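Local coordinates for probable transcriptional regulator, AsnC family (Thermus thermophilus, PDB 2DJW), which is a stand-alone RAM-domain protein of uncertain function, assigned to the AsnC family of transcriptional regulators and possibly involved in sequence-specific DNA binding, at residues G12-V15 / Q16-G19. Sequence-based numbering, arbitrary orientation.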
ATOM      1  N   GLY A  12       7.302  11.044  16.506  1.00 45.21           N
ATOM      2  CA  GLY A  12       8.760  10.916  16.579  1.00 45.64           C
ATOM      3  C   GLY A  12       9.444  11.467  17.823  1.00 46.64           C
ATOM      4  O   GLY A  12      10.457  10.913  18.262  1.00 46.80           O
ATOM      5  N   ASN A  13       8.917  12.556  18.392  1.00 47.24           N
ATOM      6  CA  ASN A  13       9.487  13.145  19.631  1.00 47.53           C
ATOM      7  C   ASN A  13       9.030  12.448  20.922  1.00 46.81           C
ATOM      8  O   ASN A  13       9.578  12.692  22.026  1.00 46.95           O
ATOM      9  CB  ASN A  13       9.232  14.660  19.701  1.00 48.43           C
ATOM     10  CG  ASN A  13       7.809  15.004  20.093  1.00 50.94           C
ATOM     11  OD1 ASN A  13       6.862  14.304  19.739  1.00 54.93           O
ATOM     12  ND2 ASN A  13       7.651  16.098  20.830  1.00 54.23           N
ATOM     13  N   ARG A  14       8.064  11.539  20.761  1.00 44.98           N
ATOM     14  CA  ARG A  14       7.504  10.772  21.867  1.00 43.04           C
ATOM     15  C   ARG A  14       8.107   9.385  22.068  1.00 41.47           C
ATOM     16  O   ARG A  14       7.789   8.716  23.052  1.00 41.00           O
ATOM     17  CB  ARG A  14       6.006  10.635  21.672  1.00 43.22           C
ATOM     18  CG  ARG A  14       5.258  11.953  21.660  1.00 45.90           C
ATOM     19  CD  ARG A  14       5.256  12.611  23.045  1.00 49.48           C
ATOM     20  NE  ARG A  14       4.601  11.790  24.058  1.00 52.73           N
ATOM     21  CZ  ARG A  14       4.864  11.859  25.363  1.00 54.81           C
ATOM     22  NH1 ARG A  14       5.776  12.723  25.821  1.00 55.41           N
ATOM     23  NH2 ARG A  14       4.214  11.066  26.210  1.00 53.57           N
ATOM     24  N   VAL A  15       8.967   8.951  21.149  1.00 39.83           N
ATOM     25  CA  VAL A  15       9.507   7.586  21.173  1.00 38.28           C
ATOM     26  C   VAL A  15       9.949   7.126  22.581  1.00 37.96           C
ATOM     27  O   VAL A  15       9.460   6.103  23.086  1.00 37.45           O
ATOM     28  CB  VAL A  15      10.647   7.378  20.089  1.00 38.77           C
ATOM     29  CG1 VAL A  15      11.330   6.021  20.253  1.00 37.35           C
ATOM     30  CG2 VAL A  15      10.085   7.511  18.667  1.00 36.19           C
ATOM     31  N   GLN A  16      10.836   7.886  23.225  1.00 37.50           N
ATOM     32  CA  GLN A  16      11.393   7.478  24.523  1.00 37.40           C
ATOM     33  C   GLN A  16      10.375   7.553  25.647  1.00 37.18           C
ATOM     34  O   GLN A  16      10.212   6.610  26.413  1.00 37.96           O
ATOM     35  CB  GLN A  16      12.639   8.288  24.856  1.00 37.62           C
ATOM     36  CG  GLN A  16      13.804   7.939  23.988  1.00 36.97           C
ATOM     37  CD  GLN A  16      14.996   8.831  24.208  1.00 36.16           C
ATOM     38  OE1 GLN A  16      15.939   8.447  24.894  1.00 34.12           O
ATOM     39  NE2 GLN A  16      14.992  10.001  23.573  1.00 33.60           N
ATOM     40  N   ALA A  17       9.689   8.679  25.740  1.00 37.31           N
ATOM     41  CA  ALA A  17       8.546   8.831  26.632  1.00 37.21           C
ATOM     42  C   ALA A  17       7.636   7.595  26.562  1.00 37.03           C
ATOM     43  O   ALA A  17       7.445   6.883  27.558  1.00 37.36           O
ATOM     44  CB  ALA A  17       7.782  10.094  26.244  1.00 36.99           C
ATOM     45  N   LEU A  18       7.105   7.303  25.376  1.00 37.49           N
ATOM     46  CA  LEU A  18       6.213   6.127  25.212  1.00 37.47           C
ATOM     47  C   LEU A  18       6.906   4.793  25.499  1.00 37.34           C
ATOM     48  O   LEU A  18       6.327   3.912  26.156  1.00 37.50           O
ATOM     49  CB  LEU A  18       5.517   6.144  23.858  1.00 37.71           C
ATOM     50  CG  LEU A  18       4.721   7.440  23.626  1.00 37.50           C
ATOM     51  CD1 LEU A  18       4.432   7.609  22.173  1.00 37.40           C
ATOM     52  CD2 LEU A  18       3.440   7.467  24.447  1.00 38.35           C
ATOM     53  N   GLY A  19       8.158   4.670  25.073  1.00 36.98           N
ATOM     54  CA  GLY A  19       8.942   3.501  25.387  1.00 37.61           C
ATOM     55  C   GLY A  19       8.900   3.225  26.866  1.00 38.71           C
ATOM     56  O   GLY A  19       8.500   2.148  27.284  1.00 39.45           O
TER
HETATM   57  O   HOH W   1      10.426  11.278  24.013  1.00 34.86           O
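R14 meets A17 and L18 one turn on. The methyl of A17 lies over one face of the R14 guanidinium, offset toward its rim, with NH1 of R14 3.3 Å from CB of A17. Nearer the backbone, the CD1 methyl of L18 sits 3.4 Å from CB of R14, and the two side chains cross at about a right angle. The R14 chain bends at both chi2 (-69°) and chi3 (-61°), which folds the guanidinium back over A17. The backbone closes the turn: N of L18 donates to O of R14 at 2.8 Å, almost straight (172°), and N of G19 to O of V15, also at 2.8 Å. These i to i+4 bonds belong with helix 15-22, which joins strands 2-10 and 28-34 of the beta-alpha-beta-beta-alpha-beta, ferredoxin-like RAM domain. One step earlier a water takes the place of the direct bond, donating a hydrogen bond to O of N13 (2.6 Å) and accepting one from N of A17 (3.2 Å). L18 also packs on P10 of strand 2-10 and on L63; with an alanine here, CB of R14 would probably lose its methyl neighbour and a gap would open toward both. Farther out, NE of R14 bonds to the carbonyl of E64, consistent with the bent chain being held, while V15 packs on T57 of a second subunit and OE1 of Q16 bonds to R76 of a third.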